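ABC transporter substrate-binding protein (Rhizobium radiobacter, PDB 6TFX) binds the opine mannopinic acid and probably delivers mannityl-opines to an ABC importer as its periplasmic solute-binding protein. Local coordinates at residues A[18-23]-A[146-151]; A[66-71]-A[125-130]; A[242-247]-A[461-466]; A[270-275]-A[308-313]. All blocks are in the same frame, centred on the assembly; numbering follows the deposited sequence. Where two conformers were deposited one is given.

Interaction 1 (A[18-23]-A[146-151]); sequences LDPHFA and FIIPKK
With CG1 of Ile148 tucked between its backbone N and carbonyl carbon (chi1 74°), the branch methyl CG2 is the part of that side chain turned onto Pro20. Phe146 has its ring swung beside its own backbone N (chi1 -69°), which leaves CB and the CD2 corner facing the same proline. The pyrrolidine ring of Pro20 therefore sits on two residues at once: its CB lies 3.6 Å from Phe146 CB, and its CG comes within 3.5 Å of Ile148 CG2, a tight carbon-carbon contact. A compact, rigid ring with no polar end suits this buried place between Phe146 and Ile148. His21 joins through water. Its NE2 is 2.9 Å from a water lying in the ring plane, and that water donates to Phe146 O at 2.8 Å; the other ring nitrogen, ND1, is hydrogen-bonded to Lys97 of helix 88-98. Both nitrogens of this buried imidazole thus have partners. Lys97 also forms a salt bridge with Asp19 OD2, while Asp19 OD1 accepts from His21 N at 2.8 Å, met from above the carboxylate plane. Val32 of helix 26-35 covers Pro20 and Phe146 alike. The arrangement is an Asx turn, closed by Asp19 in the loop before helix 26-35, packed against the segment that leads through the N-cap residue Pro149 into helix 150-156.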
loop_
_atom_site.group_PDB
_atom_site.type_symbol
_atom_site.label_atom_id
_atom_site.label_comp_id
_atom_site.label_asym_id
_atom_site.label_seq_id
_atom_site.Cartn_x
_atom_site.Cartn_y
_atom_site.Cartn_z
ATOM N N LEU A 18 -1.220 7.529 12.554
ATOM C CA LEU A 18 -1.317 8.606 11.580
ATOM C C LEU A 18 0.036 9.307 11.428
ATOM O O LEU A 18 0.114 10.386 10.836
ATOM C CB LEU A 18 -2.506 9.563 11.854
ATOM C CG LEU A 18 -3.896 8.881 11.838
ATOM C CD1 LEU A 18 -5.003 9.864 12.189
ATOM C CD2 LEU A 18 -4.167 8.203 10.503
ATOM N N ASP A 19 1.141 8.617 11.869
ATOM C CA ASP A 19 2.489 9.090 11.570
ATOM C C ASP A 19 2.711 8.532 10.158
ATOM O O ASP A 19 2.634 7.313 9.955
ATOM C CB ASP A 19 3.533 8.525 12.553
ATOM C CG ASP A 19 4.990 8.813 12.193
ATOM O OD1 ASP A 19 5.265 9.145 11.017
ATOM O OD2 ASP A 19 5.858 8.667 13.073
ATOM N N PRO A 20 2.927 9.386 9.139
ATOM C CA PRO A 20 3.050 8.871 7.772
ATOM C C PRO A 20 4.224 7.938 7.548
ATOM O O PRO A 20 4.215 7.171 6.574
ATOM C CB PRO A 20 3.190 10.147 6.923
ATOM C CG PRO A 20 3.690 11.182 7.852
ATOM C CD PRO A 20 3.045 10.861 9.172
ATOM N N HIS A 21 5.241 8.006 8.439
ATOM C CA HIS A 21 6.399 7.116 8.281
ATOM C C HIS A 21 6.108 5.679 8.744
ATOM O O HIS A 21 6.968 4.807 8.573
ATOM C CB HIS A 21 7.645 7.670 8.987
ATOM C CG HIS A 21 8.033 9.036 8.501
ATOM N ND1 HIS A 21 8.315 10.061 9.382
ATOM C CD2 HIS A 21 8.130 9.507 7.238
ATOM C CE1 HIS A 21 8.584 11.120 8.631
ATOM N NE2 HIS A 21 8.499 10.836 7.339
ATOM N N PHE A 22 4.908 5.441 9.333
ATOM C CA PHE A 22 4.489 4.114 9.801
ATOM C C PHE A 22 3.170 3.646 9.202
ATOM O O PHE A 22 2.913 2.452 9.197
ATOM C CB PHE A 22 4.419 4.031 11.326
ATOM C CG PHE A 22 5.782 4.100 11.951
ATOM C CD1 PHE A 22 6.580 2.958 12.048
ATOM C CD2 PHE A 22 6.248 5.289 12.513
ATOM C CE1 PHE A 22 7.853 3.022 12.649
ATOM C CE2 PHE A 22 7.503 5.344 13.141
ATOM C CZ PHE A 22 8.291 4.210 13.202
ATOM N N ALA A 23 2.306 4.580 8.768
ATOM C CA ALA A 23 0.981 4.204 8.280
ATOM C C ALA A 23 1.109 3.229 7.111
ATOM O O ALA A 23 1.747 3.552 6.105
ATOM C CB ALA A 23 0.201 5.451 7.881
ATOM N N PHE A 146 5.860 12.113 2.901
ATOM C CA PHE A 146 5.059 13.143 3.567
ATOM C C PHE A 146 5.890 13.933 4.560
ATOM O O PHE A 146 6.713 13.351 5.270
ATOM C CB PHE A 146 3.916 12.493 4.325
ATOM C CG PHE A 146 2.863 11.880 3.431
ATOM C CD1 PHE A 146 1.932 12.683 2.771
ATOM C CD2 PHE A 146 2.726 10.498 3.341
ATOM C CE1 PHE A 146 0.900 12.115 2.007
ATOM C CE2 PHE A 146 1.703 9.927 2.557
ATOM C CZ PHE A 146 0.802 10.739 1.895
ATOM N N ILE A 147 5.641 15.252 4.628
ATOM C CA ILE A 147 6.372 16.138 5.528
ATOM C C ILE A 147 5.574 16.375 6.804
ATOM O O ILE A 147 4.390 16.688 6.754
ATOM C CB ILE A 147 6.757 17.462 4.825
ATOM C CG1 ILE A 147 7.489 17.210 3.481
ATOM C CG2 ILE A 147 7.563 18.399 5.752
ATOM C CD1 ILE A 147 8.801 16.353 3.563
ATOM N N ILE A 148 6.251 16.248 7.942
ATOM C CA ILE A 148 5.647 16.496 9.257
ATOM C C ILE A 148 6.375 17.655 9.990
ATOM O O ILE A 148 7.516 17.974 9.626
ATOM C CB ILE A 148 5.550 15.225 10.137
ATOM C CG1 ILE A 148 6.931 14.810 10.708
ATOM C CG2 ILE A 148 4.879 14.082 9.364
ATOM C CD1 ILE A 148 6.894 13.592 11.643
ATOM N N PRO A 149 5.742 18.266 11.023
ATOM C CA PRO A 149 6.382 19.410 11.690
ATOM C C PRO A 149 7.359 18.959 12.758
ATOM O O PRO A 149 7.002 18.178 13.635
ATOM C CB PRO A 149 5.207 20.214 12.280
ATOM C CG PRO A 149 3.968 19.410 12.004
ATOM C CD PRO A 149 4.378 18.046 11.548
ATOM N N LYS A 150 8.594 19.470 12.678
ATOM C CA LYS A 150 9.644 19.176 13.645
ATOM C C LYS A 150 9.144 19.441 15.070
ATOM O O LYS A 150 9.251 18.560 15.920
ATOM C CB LYS A 150 10.867 20.062 13.337
ATOM C CG LYS A 150 12.124 19.739 14.140
ATOM C CD LYS A 150 13.228 20.683 13.684
ATOM C CE LYS A 150 14.584 20.384 14.263
ATOM N NZ LYS A 150 15.610 21.314 13.704
ATOM N N LYS A 151 8.584 20.637 15.324
ATOM C CA LYS A 151 8.121 20.996 16.688
ATOM C C LYS A 151 7.007 20.110 17.206
ATOM O O LYS A 151 7.031 19.726 18.387
ATOM C CB LYS A 151 7.651 22.447 16.758
ATOM C CG LYS A 151 8.710 23.510 16.486
ATOM C CD LYS A 151 8.286 24.893 17.028
ATOM C CE LYS A 151 7.059 25.553 16.417
ATOM N NZ LYS A 151 7.075 27.025 16.607
HETATM O O HOH W 1 9.356 12.560 5.210
#

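Interaction 2 (A[66-71]-A[125-130]); sequences QLVWTF and RITLTR
Two neighbouring strands of the four-stranded antiparallel sheet, 68-73 and 123-128, pair here in a protein of the solute-binding protein family 5. Trp69 and Ile126 form the hydrogen-bonded pair: Trp69 N gives to Ile126 O at 2.9 Å in an almost straight bond (178° at the hydrogen), and Ile126 N gives to Trp69 O at 2.8 Å. Just before the strand, Leu67 O takes Leu128 N at 2.8 Å, extending the pairing into the incoming turn, and Leu67 CD2 lies 3.4 Å from Arg130 C, beyond the end of the paired strand. Trp69, Ile126 and Phe71 share one face. The CD1 methyl of Ile126 reaches Phe71 CE1 at 3.8 Å, and Leu128 CD1 lies 3.7 Å from Trp69 NE1. That indole nitrogen donates back to Gln66 O at 3.1 Å, approaching from well above the carbonyl plane, a bond that restrains the ring's rotation. Phe71 also meets Trp60 of the outer strand 57-62, their planes about 25° apart. On the face bearing Val68, Thr70 and Arg125, the aliphatic part of the arginine does the packing: its CG touches Val68 CG1 at 3.7 Å. The chain then bends at chi3 (-62°), and NE donates its N-H to a water in the guanidinium plane, which also bonds Thr70 OG1. The chemistry is thus divided between the faces: aromatic and branched aliphatic groups pack together on one, while on the other an amphipathic arginine covers valine with its methylenes and keeps its charged end hydrated.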
loop_
_atom_site.group_PDB
_atom_site.type_symbol
_atom_site.label_atom_id
_atom_site.label_comp_id
_atom_site.label_asym_id
_atom_site.label_seq_id
_atom_site.Cartn_x
_atom_site.Cartn_y
_atom_site.Cartn_z
ATOM N N GLN A 66 23.052 14.893 -11.553
ATOM C CA GLN A 66 21.808 14.493 -10.879
ATOM C C GLN A 66 22.050 13.846 -9.522
ATOM O O GLN A 66 21.257 13.008 -9.059
ATOM C CB GLN A 66 20.898 13.616 -11.778
ATOM C CG GLN A 66 20.478 14.354 -13.041
ATOM C CD GLN A 66 19.677 13.407 -13.888
ATOM O OE1 GLN A 66 20.217 12.513 -14.552
ATOM N NE2 GLN A 66 18.373 13.559 -13.854
ATOM N N LEU A 67 23.122 14.267 -8.860
ATOM C CA LEU A 67 23.387 13.797 -7.496
ATOM C C LEU A 67 22.978 14.855 -6.470
ATOM O O LEU A 67 22.863 14.530 -5.285
ATOM C CB LEU A 67 24.870 13.461 -7.280
ATOM C CG LEU A 67 25.455 12.330 -8.144
ATOM C CD1 LEU A 67 26.927 12.110 -7.819
ATOM C CD2 LEU A 67 24.707 11.049 -7.953
ATOM N N VAL A 68 22.819 16.113 -6.900
ATOM C CA VAL A 68 22.457 17.178 -5.961
ATOM C C VAL A 68 21.202 17.845 -6.483
ATOM O O VAL A 68 21.200 18.378 -7.597
ATOM C CB VAL A 68 23.617 18.189 -5.757
ATOM C CG1 VAL A 68 23.206 19.290 -4.769
ATOM C CG2 VAL A 68 24.884 17.485 -5.283
ATOM N N TRP A 69 20.137 17.783 -5.685
ATOM C CA TRP A 69 18.829 18.343 -6.019
ATOM C C TRP A 69 18.500 19.484 -5.078
ATOM O O TRP A 69 18.618 19.331 -3.857
ATOM C CB TRP A 69 17.769 17.257 -5.905
ATOM C CG TRP A 69 17.921 16.192 -6.951
ATOM C CD1 TRP A 69 18.886 15.224 -7.010
ATOM C CD2 TRP A 69 17.060 15.966 -8.070
ATOM N NE1 TRP A 69 18.693 14.424 -8.111
ATOM C CE2 TRP A 69 17.565 14.841 -8.768
ATOM C CE3 TRP A 69 15.869 16.575 -8.524
ATOM C CZ2 TRP A 69 16.940 14.327 -9.909
ATOM C CZ3 TRP A 69 15.252 16.067 -9.667
ATOM C CH2 TRP A 69 15.783 14.956 -10.342
ATOM N N THR A 70 18.055 20.610 -5.643
ATOM C CA THR A 70 17.718 21.782 -4.828
ATOM C C THR A 70 16.240 22.086 -5.007
ATOM O O THR A 70 15.792 22.277 -6.137
ATOM C CB THR A 70 18.609 22.976 -5.201
ATOM O OG1 THR A 70 19.983 22.574 -5.074
ATOM C CG2 THR A 70 18.350 24.191 -4.308
ATOM N N PHE A 71 15.498 22.082 -3.894
ATOM C CA PHE A 71 14.061 22.350 -3.877
ATOM C C PHE A 71 13.771 23.708 -3.272
ATOM O O PHE A 71 14.244 23.996 -2.174
ATOM C CB PHE A 71 13.305 21.273 -3.072
ATOM C CG PHE A 71 13.293 19.932 -3.766
ATOM C CD1 PHE A 71 14.392 19.078 -3.689
ATOM C CD2 PHE A 71 12.197 19.534 -4.527
ATOM C CE1 PHE A 71 14.411 17.874 -4.396
ATOM C CE2 PHE A 71 12.204 18.311 -5.204
ATOM C CZ PHE A 71 13.316 17.499 -5.151
ATOM N N ARG A 125 18.426 21.168 0.091
ATOM C CA ARG A 125 19.365 20.520 -0.809
ATOM C C ARG A 125 19.411 19.044 -0.419
ATOM O O ARG A 125 19.696 18.724 0.729
ATOM C CB ARG A 125 20.761 21.131 -0.678
ATOM C CG ARG A 125 21.819 20.490 -1.596
ATOM C CD ARG A 125 23.223 21.027 -1.304
ATOM N NE ARG A 125 23.310 22.463 -1.542
ATOM C CZ ARG A 125 24.204 23.268 -0.974
ATOM N NH1 ARG A 125 25.100 22.781 -0.121
ATOM N NH2 ARG A 125 24.204 24.567 -1.249
ATOM N N ILE A 126 19.137 18.159 -1.382
ATOM C CA ILE A 126 19.199 16.708 -1.153
ATOM C C ILE A 126 20.377 16.190 -1.986
ATOM O O ILE A 126 20.418 16.405 -3.195
ATOM C CB ILE A 126 17.882 16.009 -1.578
ATOM C CG1 ILE A 126 16.698 16.559 -0.734
ATOM C CG2 ILE A 126 18.009 14.480 -1.458
ATOM C CD1 ILE A 126 15.339 16.098 -1.174
ATOM N N THR A 127 21.330 15.531 -1.328
ATOM C CA THR A 127 22.496 14.974 -2.011
ATOM C C THR A 127 22.321 13.458 -1.966
ATOM O O THR A 127 21.988 12.890 -0.915
ATOM C CB THR A 127 23.788 15.392 -1.275
ATOM O OG1 THR A 127 23.875 16.821 -1.272
ATOM C CG2 THR A 127 25.062 14.805 -1.932
ATOM N N LEU A 128 22.575 12.814 -3.116
ATOM C CA LEU A 128 22.431 11.370 -3.288
ATOM C C LEU A 128 23.786 10.700 -3.362
ATOM O O LEU A 128 24.753 11.315 -3.824
ATOM C CB LEU A 128 21.663 11.074 -4.604
ATOM C CG LEU A 128 20.319 11.811 -4.762
ATOM C CD1 LEU A 128 19.682 11.499 -6.130
ATOM C CD2 LEU A 128 19.368 11.464 -3.643
ATOM N N THR A 129 23.824 9.413 -2.984
ATOM C CA THR A 129 25.060 8.616 -3.084
ATOM C C THR A 129 25.256 8.135 -4.537
ATOM O O THR A 129 26.345 7.691 -4.887
ATOM C CB THR A 129 25.010 7.407 -2.131
ATOM O OG1 THR A 129 24.014 6.486 -2.581
ATOM C CG2 THR A 129 24.749 7.799 -0.694
ATOM N N ARG A 130 24.184 8.163 -5.349
ATOM C CA ARG A 130 24.208 7.743 -6.758
ATOM C C ARG A 130 22.921 8.240 -7.403
ATOM O O ARG A 130 22.017 8.656 -6.693
ATOM C CB ARG A 130 24.293 6.211 -6.881
ATOM C CG ARG A 130 23.130 5.542 -6.194
ATOM C CD ARG A 130 22.886 4.156 -6.686
ATOM N NE ARG A 130 21.837 3.507 -5.891
ATOM C CZ ARG A 130 20.542 3.502 -6.199
ATOM N NH1 ARG A 130 20.102 4.152 -7.268
ATOM N NH2 ARG A 130 19.674 2.861 -5.426
HETATM O O HOH W 2 21.642 23.765 -3.321
#

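Interaction 3 (A[242-247]-A[461-466]); sequences VDTIEP and LGTWAR
Strands 242-245 and 461-466 of the large mixed sheet run antiparallel, their axes 4.3 Å apart at closest approach and 161° between directions, with Asp243-Trp464 and Ile245-Gly462 as the hydrogen-bonded pairs. Asp243 N gives to Trp464 O at 2.8 Å, and Ile245 N to Gly462 O at 2.7 Å; each pair is closed by the reciprocal bond. On the face of Ile245 and Trp464, the isoleucine's CD1 lies 3.5 Å from Trp464 CD1, at the pyrrole end of the indole. Gly462, opposite Ile245, brings no side chain to this face and lies about 7 Å from the bound mannopinic acid. Asp243 reaches along this face to Arg466, whose chain runs extended from CG to NE and meets the carboxylate with NE rather than its terminal nitrogens: NE to OD2 is 3.2 Å, on the syn side, with the two flat groups nearly coplanar (28°). Trp472 NE1 also donates to OD2, so two donors grip this oxygen and probably favour the charged carboxylate. Leu461 splits its methyls, CD1 lying 4.0 Å from Thr244 CB and CD2 3.8 Å from Glu246 CG, so one methyl lies on the strand and the other at the corner beginning at Glu246. Leu234 of helix 228-235 packs on both Val242 and Ala465. Strand 221-223 flanks strand 454-467 through backbone bonds from Ala465 to Glu222, and Pro484 packs on Ile245 and Trp464.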
loop_
_atom_site.group_PDB
_atom_site.type_symbol
_atom_site.label_atom_id
_atom_site.label_comp_id
_atom_site.label_asym_id
_atom_site.label_seq_id
_atom_site.Cartn_x
_atom_site.Cartn_y
_atom_site.Cartn_z
ATOM N N VAL A 242 -19.723 3.490 -9.169
ATOM C CA VAL A 242 -18.687 2.664 -8.577
ATOM C C VAL A 242 -17.363 3.050 -9.232
ATOM O O VAL A 242 -17.257 3.055 -10.464
ATOM C CB VAL A 242 -18.956 1.137 -8.625
ATOM C CG1 VAL A 242 -17.768 0.359 -8.052
ATOM C CG2 VAL A 242 -20.226 0.781 -7.859
ATOM N N ASP A 243 -16.381 3.423 -8.408
ATOM C CA ASP A 243 -15.045 3.760 -8.886
ATOM C C ASP A 243 -14.150 2.550 -8.654
ATOM O O ASP A 243 -14.138 2.017 -7.541
ATOM C CB ASP A 243 -14.474 4.962 -8.112
ATOM C CG ASP A 243 -15.144 6.282 -8.467
ATOM O OD1 ASP A 243 -15.294 6.572 -9.692
ATOM O OD2 ASP A 243 -15.532 7.014 -7.538
ATOM N N THR A 244 -13.420 2.108 -9.705
ATOM C CA THR A 244 -12.428 1.025 -9.580
ATOM C C THR A 244 -11.117 1.773 -9.690
ATOM O O THR A 244 -10.897 2.481 -10.683
ATOM C CB THR A 244 -12.645 -0.095 -10.607
ATOM O OG1 THR A 244 -12.564 0.459 -11.918
ATOM C CG2 THR A 244 -13.976 -0.821 -10.394
ATOM N N ILE A 245 -10.286 1.694 -8.637
ATOM C CA ILE A 245 -9.113 2.553 -8.447
ATOM C C ILE A 245 -7.796 1.823 -8.588
ATOM O O ILE A 245 -7.556 0.823 -7.897
ATOM C CB ILE A 245 -9.204 3.278 -7.055
ATOM C CG1 ILE A 245 -10.645 3.782 -6.750
ATOM C CG2 ILE A 245 -8.160 4.411 -6.918
ATOM C CD1 ILE A 245 -10.886 4.349 -5.357
ATOM N N GLU A 246 -6.924 2.352 -9.451
ATOM C CA GLU A 246 -5.565 1.831 -9.559
ATOM C C GLU A 246 -4.736 2.370 -8.368
ATOM O O GLU A 246 -5.098 3.387 -7.769
ATOM C CB GLU A 246 -4.932 2.324 -10.861
ATOM C CG GLU A 246 -5.511 1.633 -12.081
ATOM C CD GLU A 246 -5.065 2.188 -13.420
ATOM O OE1 GLU A 246 -3.898 2.630 -13.534
ATOM O OE2 GLU A 246 -5.885 2.159 -14.364
ATOM N N PRO A 247 -3.603 1.735 -8.011
ATOM C CA PRO A 247 -3.062 0.527 -8.639
ATOM C C PRO A 247 -3.753 -0.732 -8.097
ATOM O O PRO A 247 -4.318 -0.750 -6.989
ATOM C CB PRO A 247 -1.584 0.556 -8.223
ATOM C CG PRO A 247 -1.551 1.272 -6.923
ATOM C CD PRO A 247 -2.727 2.239 -6.933
ATOM N N LEU A 461 -8.182 -4.143 -8.230
ATOM C CA LEU A 461 -8.288 -2.697 -8.158
ATOM C C LEU A 461 -9.079 -2.373 -6.874
ATOM O O LEU A 461 -9.824 -3.240 -6.386
ATOM C CB LEU A 461 -9.106 -2.186 -9.366
ATOM C CG LEU A 461 -8.436 -2.392 -10.708
ATOM C CD1 LEU A 461 -9.402 -2.068 -11.838
ATOM C CD2 LEU A 461 -7.198 -1.508 -10.823
ATOM N N GLY A 462 -8.933 -1.154 -6.358
ATOM C CA GLY A 462 -9.721 -0.729 -5.203
ATOM C C GLY A 462 -11.143 -0.491 -5.686
ATOM O O GLY A 462 -11.336 -0.045 -6.812
ATOM N N THR A 463 -12.149 -0.823 -4.884
ATOM C CA THR A 463 -13.548 -0.654 -5.305
ATOM C C THR A 463 -14.256 0.198 -4.268
ATOM O O THR A 463 -14.230 -0.127 -3.086
ATOM C CB THR A 463 -14.266 -2.008 -5.448
ATOM O OG1 THR A 463 -14.072 -2.753 -4.249
ATOM C CG2 THR A 463 -13.781 -2.811 -6.639
ATOM N N TRP A 464 -14.878 1.292 -4.712
ATOM C CA TRP A 464 -15.581 2.205 -3.806
ATOM C C TRP A 464 -16.825 2.735 -4.486
ATOM O O TRP A 464 -16.792 2.984 -5.692
ATOM C CB TRP A 464 -14.644 3.380 -3.440
ATOM C CG TRP A 464 -13.472 2.988 -2.573
ATOM C CD1 TRP A 464 -12.336 2.323 -2.954
ATOM C CD2 TRP A 464 -13.292 3.324 -1.198
ATOM N NE1 TRP A 464 -11.506 2.146 -1.871
ATOM C CE2 TRP A 464 -12.052 2.774 -0.787
ATOM C CE3 TRP A 464 -14.039 4.074 -0.278
ATOM C CZ2 TRP A 464 -11.550 2.945 0.504
ATOM C CZ3 TRP A 464 -13.555 4.213 1.015
ATOM C CH2 TRP A 464 -12.319 3.662 1.389
ATOM N N ALA A 465 -17.931 2.860 -3.732
ATOM C CA ALA A 465 -19.175 3.373 -4.305
ATOM C C ALA A 465 -19.438 4.774 -3.755
ATOM O O ALA A 465 -19.062 5.082 -2.624
ATOM C CB ALA A 465 -20.337 2.468 -3.940
ATOM N N ARG A 466 -20.054 5.617 -4.560
ATOM C CA ARG A 466 -20.401 6.967 -4.129
ATOM C C ARG A 466 -21.721 7.326 -4.771
ATOM O O ARG A 466 -22.148 6.679 -5.733
ATOM C CB ARG A 466 -19.337 7.991 -4.549
ATOM C CG ARG A 466 -19.186 8.156 -6.062
ATOM C CD ARG A 466 -18.266 9.300 -6.381
ATOM N NE ARG A 466 -17.782 9.236 -7.759
ATOM C CZ ARG A 466 -18.332 9.889 -8.776
ATOM N NH1 ARG A 466 -19.415 10.631 -8.590
ATOM N NH2 ARG A 466 -17.818 9.785 -9.992
#

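Interaction 4 (A[270-275]-A[308-313]); sequences ALAHTV and GVLNYD
Leu310 lies over one face of the His273 imidazole while Asn311 meets the ring at its edge, so consecutive residues of the loop address the same histidine from two directions. The CD2 methyl of Leu310 stands 4.0 Å from the ring centroid, 29° off the normal, a CH-pi contact; the same methyl rests 3.8 Å from Ala272 CB. Alanine suits this place, its short side chain letting the leucine reach ring and helix together. At the edge, His273 ND1 gives its hydrogen to Asn311 O at 2.8 Å, with the acceptor tilted a little from the ring plane. ND1 therefore carries a proton here. The Asn311 amide plane stands almost perpendicular to the imidazole (89°), its OD1 3.3 Å from His273 CE1. Tyr312 has CG anti to the backbone N (chi1 -180°), which carries its ring back alongside the 270-275 backbone, where CD1 at the ring edge approaches Val275 O at 3.5 Å. Two waters knit the backbones further, both donating to Leu310 O, one of them also to Ala272 O and the other to Val275 O. Finally, His273 O accepts Asp313 N at 2.8 Å. Ser317 and Leu320 of helix 314-323 also touch His273. The whole joins the type I turn from Ala272 to Val275, which follows on from helix 265-272, to the start of helix 314-323, where Asp313 is the N-cap and its OD1 receives the backbone N of Gln316.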
loop_
_atom_site.group_PDB
_atom_site.type_symbol
_atom_site.label_atom_id
_atom_site.label_comp_id
_atom_site.label_asym_id
_atom_site.label_seq_id
_atom_site.Cartn_x
_atom_site.Cartn_y
_atom_site.Cartn_z
ATOM N N ALA A 270 3.853 -28.468 -3.993
ATOM C CA ALA A 270 2.538 -29.089 -3.835
ATOM C C ALA A 270 1.484 -28.002 -3.571
ATOM O O ALA A 270 0.426 -28.031 -4.166
ATOM C CB ALA A 270 2.560 -30.096 -2.692
ATOM N N LEU A 271 1.798 -27.029 -2.693
ATOM C CA LEU A 271 0.835 -25.956 -2.399
ATOM C C LEU A 271 0.553 -25.143 -3.649
ATOM O O LEU A 271 -0.610 -24.879 -3.956
ATOM C CB LEU A 271 1.348 -25.059 -1.253
ATOM C CG LEU A 271 0.389 -23.987 -0.738
ATOM C CD1 LEU A 271 -0.910 -24.602 -0.180
ATOM C CD2 LEU A 271 1.078 -23.150 0.342
ATOM N N ALA A 272 1.617 -24.772 -4.390
ATOM C CA ALA A 272 1.474 -23.946 -5.599
ATOM C C ALA A 272 0.615 -24.657 -6.660
ATOM O O ALA A 272 -0.119 -23.982 -7.393
ATOM C CB ALA A 272 2.842 -23.618 -6.185
ATOM N N HIS A 273 0.701 -26.006 -6.728
ATOM C CA HIS A 273 -0.084 -26.804 -7.705
ATOM C C HIS A 273 -1.564 -26.980 -7.301
ATOM O O HIS A 273 -2.347 -27.519 -8.093
ATOM C CB HIS A 273 0.558 -28.182 -7.977
ATOM C CG HIS A 273 1.786 -28.120 -8.827
ATOM N ND1 HIS A 273 1.740 -27.658 -10.131
ATOM C CD2 HIS A 273 3.049 -28.522 -8.552
ATOM C CE1 HIS A 273 2.983 -27.762 -10.595
ATOM N NE2 HIS A 273 3.801 -28.283 -9.689
ATOM N N THR A 274 -1.953 -26.567 -6.067
ATOM C CA THR A 274 -3.354 -26.729 -5.713
ATOM C C THR A 274 -4.049 -25.364 -5.438
ATOM O O THR A 274 -5.149 -25.337 -4.873
ATOM C CB THR A 274 -3.544 -27.778 -4.614
ATOM O OG1 THR A 274 -4.958 -28.016 -4.448
ATOM C CG2 THR A 274 -2.858 -27.403 -3.297
ATOM N N VAL A 275 -3.415 -24.251 -5.870
ATOM C CA VAL A 275 -4.075 -22.949 -5.829
ATOM C C VAL A 275 -4.458 -22.663 -7.282
ATOM O O VAL A 275 -3.766 -23.096 -8.223
ATOM C CB VAL A 275 -3.259 -21.791 -5.199
ATOM C CG1 VAL A 275 -2.891 -22.087 -3.749
ATOM C CG2 VAL A 275 -2.024 -21.471 -6.022
ATOM N N GLY A 308 7.016 -18.218 -14.896
ATOM C CA GLY A 308 6.989 -19.662 -14.657
ATOM C C GLY A 308 6.069 -20.118 -13.538
ATOM O O GLY A 308 6.342 -21.129 -12.904
ATOM N N VAL A 309 4.980 -19.381 -13.277
ATOM C CA VAL A 309 4.028 -19.748 -12.216
ATOM C C VAL A 309 3.563 -21.200 -12.385
ATOM O O VAL A 309 3.251 -21.624 -13.500
ATOM C CB VAL A 309 2.863 -18.733 -12.115
ATOM C CG1 VAL A 309 1.738 -19.231 -11.197
ATOM C CG2 VAL A 309 3.396 -17.390 -11.619
ATOM N N LEU A 310 3.560 -21.957 -11.282
ATOM C CA LEU A 310 3.193 -23.375 -11.322
ATOM C C LEU A 310 1.713 -23.568 -11.657
ATOM O O LEU A 310 0.857 -22.847 -11.132
ATOM C CB LEU A 310 3.571 -24.048 -9.994
ATOM C CG LEU A 310 5.051 -24.479 -9.879
ATOM C CD1 LEU A 310 6.004 -23.291 -9.945
ATOM C CD2 LEU A 310 5.307 -25.192 -8.558
ATOM N N ASN A 311 1.426 -24.532 -12.539
ATOM C CA ASN A 311 0.054 -24.773 -13.007
ATOM C C ASN A 311 -0.816 -25.481 -11.974
ATOM O O ASN A 311 -0.318 -26.061 -11.017
ATOM C CB ASN A 311 0.057 -25.571 -14.322
ATOM C CG ASN A 311 0.436 -27.021 -14.169
ATOM O OD1 ASN A 311 1.292 -27.393 -13.349
ATOM N ND2 ASN A 311 -0.218 -27.893 -14.949
ATOM N N TYR A 312 -2.125 -25.461 -12.206
ATOM C CA TYR A 312 -3.063 -26.119 -11.308
ATOM C C TYR A 312 -3.089 -27.603 -11.638
ATOM O O TYR A 312 -3.439 -27.977 -12.766
ATOM C CB TYR A 312 -4.463 -25.509 -11.467
ATOM C CG TYR A 312 -5.493 -26.137 -10.562
ATOM C CD1 TYR A 312 -5.429 -25.977 -9.179
ATOM C CD2 TYR A 312 -6.504 -26.938 -11.078
ATOM C CE1 TYR A 312 -6.386 -26.549 -8.339
ATOM C CE2 TYR A 312 -7.490 -27.483 -10.254
ATOM C CZ TYR A 312 -7.423 -27.287 -8.886
ATOM O OH TYR A 312 -8.358 -27.874 -8.069
ATOM N N ASP A 313 -2.734 -28.454 -10.660
ATOM C CA ASP A 313 -2.733 -29.905 -10.859
ATOM C C ASP A 313 -2.741 -30.526 -9.484
ATOM O O ASP A 313 -1.679 -30.881 -8.989
ATOM C CB ASP A 313 -1.478 -30.366 -11.642
ATOM C CG ASP A 313 -1.454 -31.837 -12.048
ATOM O OD1 ASP A 313 -2.288 -32.597 -11.553
ATOM O OD2 ASP A 313 -0.563 -32.221 -12.841
HETATM O O HOH W 3 0.907 -21.526 -8.561
HETATM O O HOH W 4 -1.918 -22.902 -10.216
#

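How the interactions relate
From the N terminus, the loop after strand 5-10 opens interaction 1, which closes at 146-151, a segment that runs into helix 150-156. Within that span, interaction 2 opens and closes, pairing two strands of the separate four-stranded sheet; the two contacts do not touch, their nearest atoms being about 8 Å apart. Interaction 3 starts only after both have closed and spans more than two hundred residues, joining strand 240-255 to strand 454-467 in the large mixed sheet. Interaction 4 lies wholly within that span, linking the region after helix 265-272 to the start of helix 314-323. No two spans cross, and interactions 1 and 4 lie on opposite sides of the chain's centre, about 42 Å apart between centres.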